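Glycosyltransferase Gtf1 (Streptococcus pneumoniae, PDB 4PQG) is a bacterial glycosyltransferase of the GT-B fold that carries an added extended beta-sheet domain and holds uridine-5'-diphosphate in its pocket. Local coordinates at residues Ala21-Glu26 with Leu226-Gly231; Ile14-Gly19 with Ile46-Ile51; Glu420-Gly425 with Ala483-Ile488. All coordinates share one frame; numbering follows the deposited sequence.

Interaction 1 of 3, residues Ala21-Glu26 with Leu226-Gly231; sequences ASSGVE and LDRETG. With UDP (uridine-5'-diphosphate), chain C; NAG (2-acetamido-2-deoxy-beta-D-glucopyranose), chain D.
Arg228 reaches from the loop after strand 223-226 to the capping box that starts helix 24-38. Its guanidinium forms a salt bridge with Glu26. Arg228 NH2 donates to the syn lone pair of Glu26 OE1 at 3.0 Å. The bond is fairly straight (162°), and the carboxylate and guanidinium planes are nearly coplanar, 12° apart. A weak bond from Arg228 NE goes to the same oxygen, which also accepts from Asn15 ND2. A water probably donates to Glu26 OE1 and accepts weakly from Arg228 NE.

The other carboxylate oxygen serves the cap. Ser23 OG donates to Glu26 OE2 at 2.7 Å and accepts a weak bond from Val25 N. Ser23 N gives Glu26 OE2 a weak bond of 3.1 Å. The Glu26 chain bends at chi2 (71°), which brings its carboxylate back to Ser23.

Apolar contact comes from Val25, whose CB and CG2 lie over one face of the guanidinium. Val25 CG1 comes loosely near Asp227 CB (4.4 Å). The Asp227 carboxylate is bound to His250, Gln29 and Arg32.

The helix start faces the ligands. Val25 CG2 lies 3.7 Å from 2-acetamido-2-deoxy-beta-D-glucopyranose O1. Gly24 N donates to uridine-5'-diphosphate O2B at 3.0 Å.

Interaction 2 of 3, residues Ile14-Gly19 with Ile46-Ile51; sequences INLGIG and IFTDMI
Ile14 and Asn15 pair in parallel with Ile46 and Phe47 where two neighbouring strands end. The tight part is the backbone seam and the ring beside it. Asn15 N donates to Ile46 O at 2.9 Å, and Thr48 N returns a bond to Asn15 O at 3.2 Å. Past the last bridge the chains stay joined: Asp49 N donates to Leu16 O at 2.9 Å, and Thr48 N adds a weak bond to that same oxygen.

Side chains fill both faces of the sheet. Ile14 and Ile46 run abreast on one face, with Ile14 CG1 3.8 Å from Ile46 CD1. On the other, Phe47 CG lies opposite its own carbonyl carbon (chi1 -57°), which sets the ring against residues 16-18. Ile18 CG2 covers one side of it, and the carbonyl oxygens of Leu16 and Gly17 are at its edge. Ile18 CB is 3.9 Å from Phe47 CE1. Asn15 ND2 gives to Gln29 OE1 as well as to Glu26.

The looser side is formed by the loops beyond the strands, where Leu16, Asp49 and Ile51 are partly exposed. Leu16 CD2 touches OG1 of the buried Thr48 at 3.5 Å, and the Asp49 carboxylate lies alongside Leu16 CB. Ile51 CD1 barely reaches Ile18 O.

Strand 10-15, helix 24-38 and strand 42-47 make a beta-alpha-beta unit. Such units build the Rossmann-like domains of GT-B enzymes.

Interaction 3 of 3, residues Glu420-Gly425 with Ala483-Ile488; sequences EAIGSG and AYSYQI. With UDP (uridine-5'-diphosphate), chain C.
Gly425 lies against the ring of Tyr486 at the Schellman motif that ends helix 416-423. This helix belongs to the second Rossmann-like domain of the GT-B fold. It packs here on helix 478-489, with no hydrogen bond between the two segments.

The closing turn is made by backbone bonds. Gly425 N binds Ile422 O, and Leu426 N binds Ala421 O. Gly425 is the C-prime residue and has a positive phi of 70°.

The aromatic contact is a CH-pi interaction. Gly425 CA sits 3.5 Å from the Tyr486 ring centroid, over the face and 17° off the normal. Gly423 O approaches the ring edge, 3.6 Å from Tyr486 CE1. The absence of a side chain on Gly425 lets the ring come down on the backbone. Tyr486 OH is hydrogen-bonded to Thr320 O, which ties the far end of the ring to a loop.

Apolar contacts continue along the helix. Ile422 CG1 is flanked by the main-chain N and C of its own residue (chi1 64°). From there CD1 meets Ile488 CG2 at 3.5 Å, and the two side chains are roughly perpendicular. Ser485 CB packs on Ile422 CB at 3.9 Å.

The Ser485 hydroxyl makes a van der Waals contact as well, with OG 3.7 Å from Ile422 CG2. Its hydrogen bond goes to Leu426 O, just after the turn.

Polar contacts to the ligand lie at the start of segment 420-425, away from helix 478-489. The Glu420 carboxylate also meets Tyr31 and Tyr399. It takes both ribose hydroxyls of uridine-5'-diphosphate: O3' donates to Glu420 OE2 at 3.1 Å, and O2' donates to Glu420 OE1 at 2.6 Å.

In the fold
Interactions 1 and 2 touch near the centre of the molecule and share the unit of strand 10-15 and helix 24-38. Asn15 and Ile14 belong to interaction 2 and bind residues of interaction 1. Interaction 1 is buried and rests on charge and capping, while interaction 2 is partly buried and rests on strand pairing and apolar side chains. Interaction 3 belongs to the other Rossmann-like domain, with its centre about 27 Å from that of interaction 1. It is also buried, but it joins helices through apolar and CH-pi contacts. Uridine-5'-diphosphate bridges these two: residues 21-26 bind its phosphate end and residues 420-425 its ribose.

Interaction 1 of 3, residues Ala21-Glu26 with Leu226-Gly231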
loop_
_atom_site.group_PDB
_atom_site.type_symbol
_atom_site.label_atom_id
_atom_site.label_comp_id
_atom_site.label_asym_id
_atom_site.label_seq_id
_atom_site.Cartn_x
_atom_site.Cartn_y
_atom_site.Cartn_z
ATOM N N ALA A 21 6.864 2.910 0.699
ATOM C CA ALA A 21 6.925 1.492 1.029
ATOM C C ALA A 21 5.540 1.010 1.436
ATOM O O ALA A 21 5.274 0.787 2.617
ATOM C CB ALA A 21 7.939 1.264 2.155
ATOM N N SER A 22 4.652 0.848 0.459
ATOM C CA SER A 22 3.235 0.627 0.755
ATOM C C SER A 22 2.945 -0.853 1.021
ATOM O O SER A 22 3.779 -1.716 0.739
ATOM C CB SER A 22 2.331 1.157 -0.380
ATOM O OG SER A 22 2.680 2.484 -0.777
ATOM N N SER A 23 1.763 -1.111 1.581
ATOM C CA SER A 23 1.272 -2.452 1.844
ATOM C C SER A 23 0.735 -3.109 0.573
ATOM O O SER A 23 0.598 -2.469 -0.477
ATOM C CB SER A 23 0.151 -2.396 2.875
ATOM O OG SER A 23 -1.084 -2.029 2.258
ATOM N N GLY A 24 0.426 -4.396 0.680
ATOM C CA GLY A 24 -0.192 -5.110 -0.426
ATOM C C GLY A 24 -1.518 -4.540 -0.874
ATOM O O GLY A 24 -1.893 -4.743 -2.013
ATOM N N VAL A 25 -2.237 -3.841 0.004
ATOM C CA VAL A 25 -3.492 -3.173 -0.412
ATOM C C VAL A 25 -3.219 -2.213 -1.580
ATOM O O VAL A 25 -3.926 -2.238 -2.601
ATOM C CB VAL A 25 -4.201 -2.435 0.754
ATOM C CG1 VAL A 25 -5.474 -1.729 0.265
ATOM C CG2 VAL A 25 -4.541 -3.404 1.888
ATOM N N GLU A 26 -2.175 -1.395 -1.433
ATOM C CA GLU A 26 -1.778 -0.448 -2.463
ATOM C C GLU A 26 -1.204 -1.142 -3.699
ATOM O O GLU A 26 -1.464 -0.721 -4.843
ATOM C CB GLU A 26 -0.763 0.567 -1.908
ATOM C CG GLU A 26 -1.394 1.590 -0.953
ATOM C CD GLU A 26 -1.797 0.974 0.373
ATOM O OE1 GLU A 26 -2.991 1.083 0.751
ATOM O OE2 GLU A 26 -0.927 0.342 1.020
ATOM N N LEU A 226 -14.336 -0.050 -3.429
ATOM C CA LEU A 226 -13.843 0.453 -2.165
ATOM C C LEU A 226 -12.790 -0.467 -1.531
ATOM O O LEU A 226 -13.097 -1.574 -1.073
ATOM C CB LEU A 226 -15.025 0.643 -1.227
ATOM C CG LEU A 226 -14.841 1.364 0.104
ATOM C CD1 LEU A 226 -14.218 2.731 -0.110
ATOM C CD2 LEU A 226 -16.212 1.489 0.763
ATOM N N ASP A 227 -11.561 0.016 -1.485
ATOM C CA ASP A 227 -10.462 -0.751 -0.893
ATOM C C ASP A 227 -10.263 -0.525 0.602
ATOM O O ASP A 227 -10.088 -1.489 1.377
ATOM C CB ASP A 227 -9.186 -0.500 -1.687
ATOM C CG ASP A 227 -9.225 -1.203 -3.020
ATOM O OD1 ASP A 227 -9.298 -2.462 -2.978
ATOM O OD2 ASP A 227 -9.231 -0.523 -4.080
ATOM N N ARG A 228 -10.297 0.741 0.997
ATOM C CA ARG A 228 -10.179 1.155 2.389
ATOM C C ARG A 228 -11.029 2.384 2.581
ATOM O O ARG A 228 -11.100 3.241 1.684
ATOM C CB ARG A 228 -8.771 1.576 2.689
ATOM C CG ARG A 228 -7.826 0.505 3.114
ATOM C CD ARG A 228 -6.695 1.255 3.787
ATOM N NE ARG A 228 -5.369 0.879 3.306
ATOM C CZ ARG A 228 -4.605 -0.016 3.913
ATOM N NH1 ARG A 228 -5.060 -0.630 5.004
ATOM N NH2 ARG A 228 -3.397 -0.293 3.435
ATOM N N GLU A 229 -11.606 2.519 3.771
ATOM C CA GLU A 229 -12.798 3.365 3.924
ATOM C C GLU A 229 -12.968 3.974 5.315
ATOM O O GLU A 229 -14.009 4.597 5.606
ATOM C CB GLU A 229 -14.025 2.522 3.493
ATOM C CG GLU A 229 -15.304 2.614 4.307
ATOM C CD GLU A 229 -15.339 1.754 5.568
ATOM O OE1 GLU A 229 -14.303 1.184 5.993
ATOM O OE2 GLU A 229 -16.435 1.670 6.160
ATOM N N THR A 230 -11.966 3.799 6.180
ATOM C CA THR A 230 -12.055 4.369 7.533
ATOM C C THR A 230 -12.378 5.856 7.480
ATOM O O THR A 230 -11.670 6.606 6.838
ATOM C CB THR A 230 -10.754 4.162 8.342
ATOM O OG1 THR A 230 -10.596 2.767 8.615
ATOM C CG2 THR A 230 -10.822 4.925 9.667
ATOM N N GLY A 231 -13.471 6.258 8.123
ATOM C CA GLY A 231 -13.865 7.656 8.212
ATOM C C GLY A 231 -14.883 8.122 7.171
ATOM O O GLY A 231 -15.620 9.084 7.412
HETATM N N1 UDP C . 6.921 -5.145 -1.749
HETATM C C2 UDP C . 7.866 -4.419 -2.505
HETATM N N3 UDP C . 9.107 -4.311 -2.053
HETATM C C4 UDP C . 9.507 -4.858 -0.896
HETATM C C5 UDP C . 8.600 -5.579 -0.114
HETATM C C6 UDP C . 7.287 -5.712 -0.580
HETATM O O2 UDP C . 7.556 -3.888 -3.600
HETATM O O4 UDP C . 10.699 -4.710 -0.544
HETATM C "C1'" UDP C . 5.562 -5.283 -2.296
HETATM C "C2'" UDP C . 5.389 -6.706 -2.821
HETATM O "O2'" UDP C . 5.856 -6.891 -4.172
HETATM C "C3'" UDP C . 3.899 -6.977 -2.703
HETATM C "C4'" UDP C . 3.444 -6.036 -1.591
HETATM O "O4'" UDP C . 4.546 -5.160 -1.301
HETATM O "O3'" UDP C . 3.224 -6.631 -3.919
HETATM C "C5'" UDP C . 3.079 -6.775 -0.304
HETATM O "O5'" UDP C . 1.854 -7.457 -0.512
HETATM P PA UDP C . 1.456 -8.748 0.355
HETATM O O1A UDP C . 0.098 -9.223 -0.087
HETATM O O2A UDP C . 2.621 -9.704 0.266
HETATM O O3A UDP C . 1.527 -8.316 1.908
HETATM P PB UDP C . 0.691 -7.223 2.744
HETATM O O1B UDP C . 0.393 -7.921 4.051
HETATM O O2B UDP C . 1.625 -6.028 2.860
HETATM O O3B UDP C . -0.580 -6.965 1.957
HETATM C C1 NAG D . -3.199 -7.530 2.438
HETATM C C2 NAG D . -3.222 -8.930 3.037
HETATM C C3 NAG D . -2.524 -9.670 1.889
HETATM C C4 NAG D . -3.166 -9.366 0.526
HETATM C C5 NAG D . -3.353 -7.837 0.327
HETATM C C6 NAG D . -3.913 -7.427 -1.031
HETATM C C7 NAG D . -2.691 -9.842 5.234
HETATM C C8 NAG D . -1.703 -9.812 6.366
HETATM N N2 NAG D . -2.406 -9.037 4.224
HETATM O O1 NAG D . -2.918 -6.404 3.218
HETATM O O3 NAG D . -2.434 -11.064 2.128
HETATM O O4 NAG D . -2.322 -9.873 -0.479
HETATM O O5 NAG D . -4.165 -7.396 1.418
HETATM O O6 NAG D . -5.244 -7.888 -1.079
HETATM O O7 NAG D . -3.696 -10.570 5.284
HETATM O O HOH W 1 -3.721 3.505 2.578
#

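Interaction 2 of 3, residues Ile14-Gly19 with Ile46-Ile51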
loop_
_atom_site.group_PDB
_atom_site.type_symbol
_atom_site.label_atom_id
_atom_site.label_comp_id
_atom_site.label_asym_id
_atom_site.label_seq_id
_atom_site.Cartn_x
_atom_site.Cartn_y
_atom_site.Cartn_z
ATOM N N ILE A 14 -11.202 3.445 -4.441
ATOM C CA ILE A 14 -11.011 4.329 -3.283
ATOM C C ILE A 14 -10.121 3.692 -2.204
ATOM O O ILE A 14 -10.388 2.580 -1.725
ATOM C CB ILE A 14 -12.371 4.768 -2.689
ATOM C CG1 ILE A 14 -13.120 5.651 -3.709
ATOM C CG2 ILE A 14 -12.174 5.556 -1.408
ATOM C CD1 ILE A 14 -14.584 5.883 -3.405
ATOM N N ASN A 15 -9.052 4.400 -1.855
ATOM C CA ASN A 15 -8.122 3.969 -0.821
ATOM C C ASN A 15 -7.828 5.198 0.047
ATOM O O ASN A 15 -8.095 6.331 -0.363
ATOM C CB ASN A 15 -6.840 3.430 -1.475
ATOM C CG ASN A 15 -5.952 2.627 -0.509
ATOM O OD1 ASN A 15 -6.249 2.477 0.670
ATOM N ND2 ASN A 15 -4.853 2.119 -1.028
ATOM N N LEU A 16 -7.282 4.984 1.241
ATOM C CA LEU A 16 -6.874 6.117 2.063
ATOM C C LEU A 16 -5.597 6.773 1.535
ATOM O O LEU A 16 -5.595 7.946 1.186
ATOM C CB LEU A 16 -6.749 5.721 3.544
ATOM C CG LEU A 16 -8.019 5.076 4.104
ATOM C CD1 LEU A 16 -7.839 4.703 5.565
ATOM C CD2 LEU A 16 -9.221 5.992 3.911
ATOM N N GLY A 17 -4.517 6.013 1.453
ATOM C CA GLY A 17 -3.219 6.614 1.203
ATOM C C GLY A 17 -2.250 5.719 0.479
ATOM O O GLY A 17 -2.609 4.631 0.002
ATOM N N ILE A 18 -1.016 6.200 0.398
ATOM C CA ILE A 18 0.051 5.559 -0.367
ATOM C C ILE A 18 1.361 6.156 0.105
ATOM O O ILE A 18 1.415 7.340 0.459
ATOM C CB ILE A 18 -0.128 5.751 -1.901
ATOM C CG1 ILE A 18 0.968 4.991 -2.688
ATOM C CG2 ILE A 18 -0.139 7.227 -2.276
ATOM C CD1 ILE A 18 0.584 4.662 -4.114
ATOM N N GLY A 19 2.404 5.334 0.134
ATOM C CA GLY A 19 3.730 5.766 0.568
ATOM C C GLY A 19 4.829 5.161 -0.297
ATOM O O GLY A 19 4.543 4.442 -1.274
ATOM N N ILE A 46 -8.500 6.804 -6.346
ATOM C CA ILE A 46 -8.724 7.969 -5.494
ATOM C C ILE A 46 -8.050 7.710 -4.147
ATOM O O ILE A 46 -8.274 6.668 -3.539
ATOM C CB ILE A 46 -10.242 8.176 -5.271
ATOM C CG1 ILE A 46 -10.951 8.453 -6.613
ATOM C CG2 ILE A 46 -10.503 9.282 -4.239
ATOM C CD1 ILE A 46 -12.410 8.050 -6.625
ATOM N N PHE A 47 -7.235 8.657 -3.693
ATOM C CA PHE A 47 -6.690 8.646 -2.332
ATOM C C PHE A 47 -7.246 9.822 -1.530
ATOM O O PHE A 47 -7.236 10.960 -2.006
ATOM C CB PHE A 47 -5.170 8.688 -2.391
ATOM C CG PHE A 47 -4.581 7.560 -3.197
ATOM C CD1 PHE A 47 -4.239 6.359 -2.583
ATOM C CD2 PHE A 47 -4.417 7.688 -4.577
ATOM C CE1 PHE A 47 -3.727 5.308 -3.327
ATOM C CE2 PHE A 47 -3.906 6.641 -5.331
ATOM C CZ PHE A 47 -3.545 5.459 -4.702
ATOM N N THR A 48 -7.735 9.536 -0.321
ATOM C CA THR A 48 -8.447 10.548 0.488
ATOM C C THR A 48 -7.624 11.186 1.603
ATOM O O THR A 48 -8.044 12.220 2.176
ATOM C CB THR A 48 -9.756 9.991 1.093
ATOM O OG1 THR A 48 -9.460 8.838 1.888
ATOM C CG2 THR A 48 -10.754 9.612 -0.011
ATOM N N ASP A 49 -6.471 10.582 1.927
ATOM C CA ASP A 49 -5.568 11.125 2.941
ATOM C C ASP A 49 -4.913 12.410 2.484
ATOM O O ASP A 49 -4.631 12.599 1.305
ATOM C CB ASP A 49 -4.451 10.141 3.295
ATOM C CG ASP A 49 -4.906 9.020 4.215
ATOM O OD1 ASP A 49 -6.089 8.970 4.644
ATOM O OD2 ASP A 49 -4.053 8.169 4.504
ATOM N N MET A 50 -4.636 13.284 3.443
ATOM C CA MET A 50 -3.787 14.442 3.197
ATOM C C MET A 50 -2.324 13.958 3.075
ATOM O O MET A 50 -1.760 13.400 4.022
ATOM C CB MET A 50 -3.969 15.462 4.335
ATOM C CG MET A 50 -3.017 16.661 4.269
ATOM S SD MET A 50 -3.388 17.678 2.821
ATOM C CE MET A 50 -5.011 18.326 3.243
ATOM N N ILE A 51 -1.736 14.130 1.891
ATOM C CA ILE A 51 -0.363 13.698 1.596
ATOM C C ILE A 51 0.411 14.930 1.133
ATOM O O ILE A 51 0.172 15.422 0.015
ATOM C CB ILE A 51 -0.324 12.673 0.423
ATOM C CG1 ILE A 51 -1.292 11.501 0.631
ATOM C CG2 ILE A 51 1.106 12.203 0.141
ATOM C CD1 ILE A 51 -0.975 10.603 1.804
#

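Interaction 3 of 3, residues Glu420-Gly425 with Ala483-Ile488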
loop_
_atom_site.group_PDB
_atom_site.type_symbol
_atom_site.label_atom_id
_atom_site.label_comp_id
_atom_site.label_asym_id
_atom_site.label_seq_id
_atom_site.Cartn_x
_atom_site.Cartn_y
_atom_site.Cartn_z
ATOM N N GLU A 420 4.208 -13.727 -6.333
ATOM C CA GLU A 420 5.400 -13.241 -6.993
ATOM C C GLU A 420 6.533 -14.251 -6.852
ATOM O O GLU A 420 7.188 -14.593 -7.846
ATOM C CB GLU A 420 5.784 -11.856 -6.454
ATOM C CG GLU A 420 4.817 -10.750 -6.903
ATOM C CD GLU A 420 4.870 -9.466 -6.056
ATOM O OE1 GLU A 420 5.865 -9.265 -5.319
ATOM O OE2 GLU A 420 3.894 -8.671 -6.131
ATOM N N ALA A 421 6.743 -14.751 -5.634
ATOM C CA ALA A 421 7.768 -15.773 -5.388
ATOM C C ALA A 421 7.600 -17.040 -6.260
ATOM O O ALA A 421 8.554 -17.475 -6.887
ATOM C CB ALA A 421 7.839 -16.115 -3.899
ATOM N N ILE A 422 6.409 -17.623 -6.316
ATOM C CA ILE A 422 6.232 -18.851 -7.122
ATOM C C ILE A 422 6.310 -18.585 -8.638
ATOM O O ILE A 422 6.726 -19.461 -9.409
ATOM C CB ILE A 422 4.938 -19.653 -6.791
ATOM C CG1 ILE A 422 3.675 -18.856 -7.127
ATOM C CG2 ILE A 422 4.936 -20.128 -5.336
ATOM C CD1 ILE A 422 2.454 -19.719 -7.369
ATOM N N GLY A 423 5.889 -17.387 -9.052
ATOM C CA GLY A 423 6.028 -16.942 -10.442
ATOM C C GLY A 423 7.474 -16.826 -10.886
ATOM O O GLY A 423 7.760 -16.869 -12.080
ATOM N N SER A 424 8.381 -16.666 -9.924
ATOM C CA SER A 424 9.819 -16.685 -10.172
ATOM C C SER A 424 10.465 -18.032 -9.753
ATOM O O SER A 424 11.684 -18.122 -9.562
ATOM C CB SER A 424 10.500 -15.524 -9.438
ATOM O OG SER A 424 10.373 -14.300 -10.146
ATOM N N GLY A 425 9.632 -19.055 -9.591
ATOM C CA GLY A 425 10.096 -20.415 -9.320
ATOM C C GLY A 425 10.712 -20.624 -7.946
ATOM O O GLY A 425 11.665 -21.401 -7.790
ATOM N N ALA A 483 10.104 -26.461 -9.857
ATOM C CA ALA A 483 9.325 -26.815 -11.038
ATOM C C ALA A 483 7.842 -26.834 -10.704
ATOM O O ALA A 483 7.001 -26.380 -11.483
ATOM C CB ALA A 483 9.782 -28.167 -11.588
ATOM N N TYR A 484 7.533 -27.328 -9.512
ATOM C CA TYR A 484 6.167 -27.362 -9.046
ATOM C C TYR A 484 5.603 -25.952 -8.749
ATOM O O TYR A 484 4.417 -25.705 -8.979
ATOM C CB TYR A 484 6.039 -28.283 -7.832
ATOM C CG TYR A 484 4.678 -28.903 -7.723
ATOM C CD1 TYR A 484 4.433 -30.193 -8.222
ATOM C CD2 TYR A 484 3.616 -28.198 -7.143
ATOM C CE1 TYR A 484 3.166 -30.759 -8.130
ATOM C CE2 TYR A 484 2.353 -28.754 -7.048
ATOM C CZ TYR A 484 2.135 -30.029 -7.543
ATOM O OH TYR A 484 0.887 -30.572 -7.431
ATOM N N SER A 485 6.449 -25.046 -8.255
ATOM C CA SER A 485 6.040 -23.638 -8.036
ATOM C C SER A 485 5.593 -22.979 -9.342
ATOM O O SER A 485 4.505 -22.394 -9.409
ATOM C CB SER A 485 7.165 -22.810 -7.394
ATOM O OG SER A 485 7.222 -23.018 -5.991
ATOM N N TYR A 486 6.436 -23.080 -10.372
ATOM C CA TYR A 486 6.084 -22.625 -11.731
ATOM C C TYR A 486 4.771 -23.249 -12.208
ATOM O O TYR A 486 3.923 -22.569 -12.810
ATOM C CB TYR A 486 7.194 -23.000 -12.702
ATOM C CG TYR A 486 8.423 -22.126 -12.652
ATOM C CD1 TYR A 486 8.325 -20.737 -12.770
ATOM C CD2 TYR A 486 9.704 -22.691 -12.544
ATOM C CE1 TYR A 486 9.461 -19.933 -12.748
ATOM C CE2 TYR A 486 10.840 -21.894 -12.521
ATOM C CZ TYR A 486 10.710 -20.512 -12.624
ATOM O OH TYR A 486 11.830 -19.707 -12.610
ATOM N N GLN A 487 4.584 -24.539 -11.921
ATOM C CA GLN A 487 3.342 -25.210 -12.274
ATOM C C GLN A 487 2.127 -24.578 -11.574
ATOM O O GLN A 487 1.119 -24.264 -12.228
ATOM C CB GLN A 487 3.431 -26.715 -11.985
ATOM C CG GLN A 487 2.243 -27.530 -12.476
ATOM C CD GLN A 487 2.326 -28.976 -12.021
ATOM O OE1 GLN A 487 3.319 -29.659 -12.283
ATOM N NE2 GLN A 487 1.297 -29.441 -11.310
ATOM N N ILE A 488 2.219 -24.383 -10.254
ATOM C CA ILE A 488 1.136 -23.701 -9.542
ATOM C C ILE A 488 0.906 -22.299 -10.125
ATOM O O ILE A 488 -0.235 -21.886 -10.341
ATOM C CB ILE A 488 1.391 -23.608 -8.012
ATOM C CG1 ILE A 488 1.282 -25.007 -7.369
ATOM C CG2 ILE A 488 0.433 -22.599 -7.373
ATOM C CD1 ILE A 488 1.909 -25.114 -5.993
HETATM N N1 UDP C . 6.921 -5.145 -1.749
HETATM C C2 UDP C . 7.866 -4.419 -2.505
HETATM N N3 UDP C . 9.107 -4.311 -2.053
HETATM C C4 UDP C . 9.507 -4.858 -0.896
HETATM C C5 UDP C . 8.600 -5.579 -0.114
HETATM C C6 UDP C . 7.287 -5.712 -0.580
HETATM O O2 UDP C . 7.556 -3.888 -3.600
HETATM O O4 UDP C . 10.699 -4.710 -0.544
HETATM C "C1'" UDP C . 5.562 -5.283 -2.296
HETATM C "C2'" UDP C . 5.389 -6.706 -2.821
HETATM O "O2'" UDP C . 5.856 -6.891 -4.172
HETATM C "C3'" UDP C . 3.899 -6.977 -2.703
HETATM C "C4'" UDP C . 3.444 -6.036 -1.591
HETATM O "O4'" UDP C . 4.546 -5.160 -1.301
HETATM O "O3'" UDP C . 3.224 -6.631 -3.919
HETATM C "C5'" UDP C . 3.079 -6.775 -0.304
HETATM O "O5'" UDP C . 1.854 -7.457 -0.512
HETATM P PA UDP C . 1.456 -8.748 0.355
HETATM O O1A UDP C . 0.098 -9.223 -0.087
HETATM O O2A UDP C . 2.621 -9.704 0.266
HETATM O O3A UDP C . 1.527 -8.316 1.908
HETATM P PB UDP C . 0.691 -7.223 2.744
HETATM O O1B UDP C . 0.393 -7.921 4.051
HETATM O O2B UDP C . 1.625 -6.028 2.860
HETATM O O3B UDP C . -0.580 -6.965 1.957
#